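Local coordinates for Cys-Gly metallodipeptidase DUG1 (Saccharomyces cerevisiae, PDB 4G1P), which hydrolyses the dipeptide Cys-Gly as a metal-dependent homodimeric dipeptidase and serves as the catalytic subunit of the complex that degrades glutathione, at residues A[269-274]-A[313-318]; A[243-248]-A[339-344]. One frame throughout, in Å; residues are numbered along the deposited sequence.

Contact 1 (A[269-274]-A[313-318]); sequences EMVAPL and RWRYPS
Arg315 turns both terminal nitrogens onto one carbonyl oxygen, Ala272 O, a forked arginine-to-carbonyl bond that ties two loops of the lid domain of this M20 peptidase. Arg315 NH1 lies 3.0 Å from Ala272 O and almost in line with the carbonyl bond; Arg315 NH2, at 2.9 Å from Ala272 O, comes from above the carbonyl plane. The oxygen sits practically in the guanidinium plane, but both bonds are bent, with N-H...O angles of 142° and 149°. Arg315 NE forms a salt bridge with Glu278, which fixes the third nitrogen. Just past the end of helix 306-314, the side chain starts with CG between the backbone N and the carbonyl carbon (chi1 61°) and bends twice more to bring the group to Ala272. A leucine here would probably leave Ala272 O without these two donors and Glu278 without its positive mate. Leu274 CD1 covers one guanidinium face, 3.7 Å from Arg315 NE, while Arg315 CD sits over the centre of the Tyr316 ring. Val271 splits its methyls between two neighbours: CG1 meets the Tyr316 ring at its edge, 4.1 Å from Tyr316 CD1, and CG2 packs 3.8 Å from Pro317 CD.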
loop_
_atom_site.group_PDB
_atom_site.type_symbol
_atom_site.label_atom_id
_atom_site.label_comp_id
_atom_site.label_asym_id
_atom_site.label_seq_id
_atom_site.Cartn_x
_atom_site.Cartn_y
_atom_site.Cartn_z
ATOM N N GLU A 269 -27.633 -9.745 17.158
ATOM C CA GLU A 269 -28.738 -9.383 18.039
ATOM C C GLU A 269 -29.468 -8.143 17.525
ATOM O O GLU A 269 -30.675 -8.016 17.687
ATOM C CB GLU A 269 -28.229 -9.155 19.478
ATOM C CG GLU A 269 -27.669 -10.418 20.201
ATOM C CD GLU A 269 -26.320 -10.911 19.650
ATOM O OE1 GLU A 269 -25.727 -10.217 18.802
ATOM O OE2 GLU A 269 -25.850 -11.997 20.055
ATOM N N MET A 270 -28.732 -7.239 16.892
ATOM C CA MET A 270 -29.304 -5.994 16.402
ATOM C C MET A 270 -29.945 -6.129 15.040
ATOM O O MET A 270 -30.607 -5.204 14.581
ATOM C CB MET A 270 -28.226 -4.926 16.295
ATOM C CG MET A 270 -27.859 -4.270 17.588
ATOM S SD MET A 270 -26.702 -2.950 17.257
ATOM C CE MET A 270 -25.326 -3.897 16.613
ATOM N N VAL A 271 -29.721 -7.263 14.385
ATOM C CA VAL A 271 -30.241 -7.490 13.042
ATOM C C VAL A 271 -31.735 -7.813 13.048
ATOM O O VAL A 271 -32.157 -8.840 13.578
ATOM C CB VAL A 271 -29.489 -8.621 12.347
ATOM C CG1 VAL A 271 -30.165 -8.984 11.023
ATOM C CG2 VAL A 271 -28.048 -8.215 12.117
ATOM N N ALA A 272 -32.533 -6.929 12.456
ATOM C CA ALA A 272 -33.980 -7.118 12.405
ATOM C C ALA A 272 -34.337 -8.462 11.772
ATOM O O ALA A 272 -33.703 -8.893 10.810
ATOM C CB ALA A 272 -34.642 -5.971 11.651
ATOM N N PRO A 273 -35.341 -9.145 12.333
ATOM C CA PRO A 273 -35.728 -10.472 11.833
ATOM C C PRO A 273 -36.471 -10.416 10.502
ATOM O O PRO A 273 -37.085 -9.404 10.144
ATOM C CB PRO A 273 -36.651 -10.995 12.929
ATOM C CG PRO A 273 -37.194 -9.760 13.572
ATOM C CD PRO A 273 -36.089 -8.765 13.541
ATOM N N LEU A 274 -36.424 -11.527 9.784
ATOM C CA LEU A 274 -36.975 -11.598 8.453
ATOM C C LEU A 274 -38.489 -11.775 8.489
ATOM O O LEU A 274 -38.976 -12.792 8.973
ATOM C CB LEU A 274 -36.331 -12.766 7.721
ATOM C CG LEU A 274 -36.711 -12.952 6.259
ATOM C CD1 LEU A 274 -36.301 -11.735 5.448
ATOM C CD2 LEU A 274 -36.055 -14.206 5.720
ATOM N N ARG A 313 -26.902 -9.549 0.068
ATOM C CA ARG A 313 -26.586 -8.217 -0.458
ATOM C C ARG A 313 -27.423 -7.127 0.193
ATOM O O ARG A 313 -26.962 -6.005 0.326
ATOM C CB ARG A 313 -26.853 -8.107 -1.952
ATOM C CG ARG A 313 -26.127 -9.082 -2.809
ATOM C CD ARG A 313 -26.715 -9.044 -4.204
ATOM N NE ARG A 313 -26.332 -7.826 -4.901
ATOM C CZ ARG A 313 -25.768 -7.817 -6.098
ATOM N NH1 ARG A 313 -25.550 -8.962 -6.720
ATOM N NH2 ARG A 313 -25.438 -6.670 -6.675
ATOM N N TRP A 314 -28.662 -7.443 0.566
ATOM C CA TRP A 314 -29.623 -6.387 0.907
ATOM C C TRP A 314 -29.931 -6.166 2.384
ATOM O O TRP A 314 -30.110 -5.026 2.809
ATOM C CB TRP A 314 -30.943 -6.589 0.162
ATOM C CG TRP A 314 -30.844 -6.457 -1.320
ATOM C CD1 TRP A 314 -29.790 -5.967 -2.031
ATOM C CD2 TRP A 314 -31.838 -6.842 -2.283
ATOM N NE1 TRP A 314 -30.063 -6.027 -3.372
ATOM C CE2 TRP A 314 -31.315 -6.556 -3.556
ATOM C CE3 TRP A 314 -33.122 -7.403 -2.188
ATOM C CZ2 TRP A 314 -32.032 -6.801 -4.732
ATOM C CZ3 TRP A 314 -33.829 -7.653 -3.353
ATOM C CH2 TRP A 314 -33.282 -7.352 -4.608
ATOM N N ARG A 315 -30.032 -7.238 3.165
ATOM C CA ARG A 315 -30.621 -7.092 4.496
ATOM C C ARG A 315 -29.882 -7.800 5.618
ATOM O O ARG A 315 -30.285 -7.699 6.766
ATOM C CB ARG A 315 -32.106 -7.491 4.488
ATOM C CG ARG A 315 -32.370 -8.931 4.090
ATOM C CD ARG A 315 -32.657 -9.784 5.311
ATOM N NE ARG A 315 -33.704 -9.192 6.129
ATOM C CZ ARG A 315 -33.692 -9.173 7.457
ATOM N NH1 ARG A 315 -32.686 -9.731 8.116
ATOM N NH2 ARG A 315 -34.686 -8.601 8.133
ATOM N N TYR A 316 -28.809 -8.506 5.286
ATOM C CA TYR A 316 -27.868 -8.989 6.304
ATOM C C TYR A 316 -26.595 -8.161 6.221
ATOM O O TYR A 316 -26.174 -7.802 5.129
ATOM C CB TYR A 316 -27.557 -10.478 6.108
ATOM C CG TYR A 316 -28.732 -11.376 6.442
ATOM C CD1 TYR A 316 -29.497 -11.150 7.581
ATOM C CD2 TYR A 316 -29.092 -12.431 5.614
ATOM C CE1 TYR A 316 -30.574 -11.960 7.898
ATOM C CE2 TYR A 316 -30.170 -13.241 5.924
ATOM C CZ TYR A 316 -30.906 -13.000 7.070
ATOM O OH TYR A 316 -31.982 -13.797 7.394
ATOM N N PRO A 317 -25.986 -7.841 7.369
ATOM C CA PRO A 317 -24.769 -7.023 7.354
ATOM C C PRO A 317 -23.610 -7.736 6.680
ATOM O O PRO A 317 -23.676 -8.942 6.445
ATOM C CB PRO A 317 -24.464 -6.805 8.844
ATOM C CG PRO A 317 -25.145 -7.915 9.541
ATOM C CD PRO A 317 -26.370 -8.244 8.731
ATOM N N SER A 318 -22.564 -6.991 6.348
ATOM C CA SER A 318 -21.345 -7.601 5.818
ATOM C C SER A 318 -20.116 -6.875 6.342
ATOM O O SER A 318 -20.199 -5.723 6.770
ATOM C CB SER A 318 -21.353 -7.606 4.292
ATOM O OG SER A 318 -21.478 -6.291 3.789
#

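Contact 2 (A[243-248]-A[339-344]); sequences EPMIDL and AKVFGK
Val341, in the strand 340-344, points its CB at the helix 244-248 and divides its two methyls among three helix residues. CG1 is anti to the carbonyl carbon, beside the backbone N (chi1 -72°), and meets Met245 where that chain bends: Val341 CG1 is 3.7 Å from Met245 SD and 3.9 Å from Met245 CG, the two side chains crossing at about a right angle. CG2 occupies the slot between the backbone N and the carbonyl carbon, and reaches the other two residues. It lies 3.8 Å from Pro244 CB and 4.0 Å from Leu248 CD2, residues one helical turn apart, so the valine touches successive turns of the helix. The contact extends along the strand in both directions. At its start, Pro244 CG rests 3.5 Å from Ala339 O; further on, Leu248 CD2 comes to 4.1 Å from Gly343 N, where the strand offers backbone alone. No hydrogen bond crosses between the segments, and the buried interface is held by apolar packing. Met245 and Leu248 also touch Val324 of the adjoining strand 318-325, and Pro244 touches Ile225 of strand 210-226, which pairs with Val341 through the backbone. Glu243, at the N-cap, sends its carboxylate to Ser320 and Ile321 of the second subunit. Helix and strand segments run nearly parallel, their axes 8.6 Å apart at an angle of 21°. This is the helix-on-sheet packing of a two-layer alpha/beta sandwich, here the ferredoxin-like lid domain of the M20 peptidases.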
loop_
_atom_site.group_PDB
_atom_site.type_symbol
_atom_site.label_atom_id
_atom_site.label_comp_id
_atom_site.label_asym_id
_atom_site.label_seq_id
_atom_site.Cartn_x
_atom_site.Cartn_y
_atom_site.Cartn_z
ATOM N N GLU A 243 6.182 -6.972 16.315
ATOM C CA GLU A 243 5.813 -6.364 15.038
ATOM C C GLU A 243 4.321 -6.006 14.948
ATOM O O GLU A 243 3.452 -6.882 15.020
ATOM C CB GLU A 243 6.219 -7.273 13.878
ATOM C CG GLU A 243 7.662 -7.751 13.962
ATOM C CD GLU A 243 8.140 -8.495 12.714
ATOM O OE1 GLU A 243 7.432 -8.499 11.677
ATOM O OE2 GLU A 243 9.234 -9.091 12.769
ATOM N N PRO A 244 4.021 -4.706 14.798
ATOM C CA PRO A 244 2.653 -4.240 14.564
ATOM C C PRO A 244 1.946 -5.025 13.454
ATOM O O PRO A 244 0.794 -5.407 13.631
ATOM C CB PRO A 244 2.860 -2.785 14.158
ATOM C CG PRO A 244 4.058 -2.377 14.926
ATOM C CD PRO A 244 4.961 -3.584 14.956
ATOM N N MET A 245 2.632 -5.290 12.347
ATOM C CA MET A 245 2.034 -6.084 11.279
ATOM C C MET A 245 1.577 -7.478 11.723
ATOM O O MET A 245 0.573 -7.992 11.225
ATOM C CB MET A 245 2.962 -6.187 10.063
ATOM C CG MET A 245 2.813 -5.031 9.080
ATOM S SD MET A 245 1.132 -4.773 8.430
ATOM C CE MET A 245 0.973 -6.169 7.320
ATOM N N ILE A 246 2.306 -8.084 12.652
ATOM C CA ILE A 246 1.976 -9.430 13.092
ATOM C C ILE A 246 0.714 -9.410 13.965
ATOM O O ILE A 246 -0.216 -10.198 13.764
ATOM C CB ILE A 246 3.165 -10.083 13.800
ATOM C CG1 ILE A 246 4.281 -10.343 12.787
ATOM C CG2 ILE A 246 2.757 -11.380 14.455
ATOM C CD1 ILE A 246 5.597 -10.819 13.400
ATOM N N ASP A 247 0.674 -8.488 14.918
ATOM C CA ASP A 247 -0.535 -8.303 15.710
ATOM C C ASP A 247 -1.726 -8.029 14.796
ATOM O O ASP A 247 -2.797 -8.633 14.949
ATOM C CB ASP A 247 -0.355 -7.158 16.704
ATOM C CG ASP A 247 0.833 -7.377 17.630
ATOM O OD1 ASP A 247 1.272 -8.539 17.737
ATOM O OD2 ASP A 247 1.321 -6.397 18.241
ATOM N N LEU A 248 -1.514 -7.145 13.825
ATOM C CA LEU A 248 -2.580 -6.680 12.944
ATOM C C LEU A 248 -3.220 -7.788 12.117
ATOM O O LEU A 248 -4.427 -7.770 11.903
ATOM C CB LEU A 248 -2.085 -5.562 12.027
ATOM C CG LEU A 248 -3.208 -4.941 11.191
ATOM C CD1 LEU A 248 -4.126 -4.136 12.097
ATOM C CD2 LEU A 248 -2.698 -4.107 10.002
ATOM N N ALA A 339 6.445 0.526 11.451
ATOM C CA ALA A 339 6.351 1.070 12.809
ATOM C C ALA A 339 4.920 1.294 13.250
ATOM O O ALA A 339 4.565 1.023 14.403
ATOM C CB ALA A 339 7.128 2.362 12.914
ATOM N N LYS A 340 4.099 1.780 12.324
ATOM C CA LYS A 340 2.719 2.139 12.626
ATOM C C LYS A 340 1.805 1.854 11.437
ATOM O O LYS A 340 1.897 2.504 10.394
ATOM C CB LYS A 340 2.652 3.608 13.039
ATOM C CG LYS A 340 1.280 4.119 13.455
ATOM C CD LYS A 340 1.399 5.572 13.922
ATOM C CE LYS A 340 0.058 6.150 14.306
ATOM N NZ LYS A 340 0.182 7.475 14.980
ATOM N N VAL A 341 0.926 0.871 11.615
ATOM C CA VAL A 341 0.044 0.392 10.560
ATOM C C VAL A 341 -1.454 0.640 10.837
ATOM O O VAL A 341 -1.896 0.670 11.984
ATOM C CB VAL A 341 0.254 -1.104 10.333
ATOM C CG1 VAL A 341 1.567 -1.348 9.647
ATOM C CG2 VAL A 341 0.205 -1.842 11.644
ATOM N N PHE A 342 -2.232 0.810 9.776
ATOM C CA PHE A 342 -3.660 1.069 9.902
ATOM C C PHE A 342 -4.386 0.025 9.077
ATOM O O PHE A 342 -4.253 0.001 7.850
ATOM C CB PHE A 342 -4.036 2.454 9.364
ATOM C CG PHE A 342 -3.221 3.586 9.928
ATOM C CD1 PHE A 342 -1.884 3.765 9.563
ATOM C CD2 PHE A 342 -3.802 4.515 10.777
ATOM C CE1 PHE A 342 -1.137 4.823 10.066
ATOM C CE2 PHE A 342 -3.056 5.583 11.283
ATOM C CZ PHE A 342 -1.726 5.733 10.925
ATOM N N GLY A 343 -5.140 -0.845 9.744
ATOM C CA GLY A 343 -5.949 -1.828 9.044
ATOM C C GLY A 343 -7.305 -1.245 8.672
ATOM O O GLY A 343 -8.001 -0.692 9.527
ATOM N N LYS A 344 -7.673 -1.361 7.399
ATOM C CA LYS A 344 -8.915 -0.774 6.903
ATOM C C LYS A 344 -10.018 -1.825 6.730
ATOM O O LYS A 344 -9.828 -2.846 6.067
ATOM C CB LYS A 344 -8.659 -0.045 5.580
ATOM C CG LYS A 344 -7.519 0.979 5.640
ATOM C CD LYS A 344 -7.863 2.122 6.574
ATOM C CE LYS A 344 -6.736 3.120 6.699
ATOM N NZ LYS A 344 -6.368 3.701 5.403
#

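Along the chain, contact 1 is nested inside contact 2: 243-248 is followed by 269-274, then 313-318, then 339-344. Their centres lie 30 Å apart and their nearest atoms about 11 Å, with no touch. The lid sheet links them: segment 313-318 leads into strand 318-325, which runs antiparallel to strand 340-349, the strand that holds 339-344. Contact 2 packs helix 244-252 on the sheet, whereas contact 1 joins more superficial loops. Ser318 bonds through its backbone to Arg348, a residue of the bound cysteine's pocket on the later part of strand 340-349. Residues of both contacts meet the second subunit, and strand 340-349 runs from the dimer contacts near Lys344 to Arg348 in the pocket.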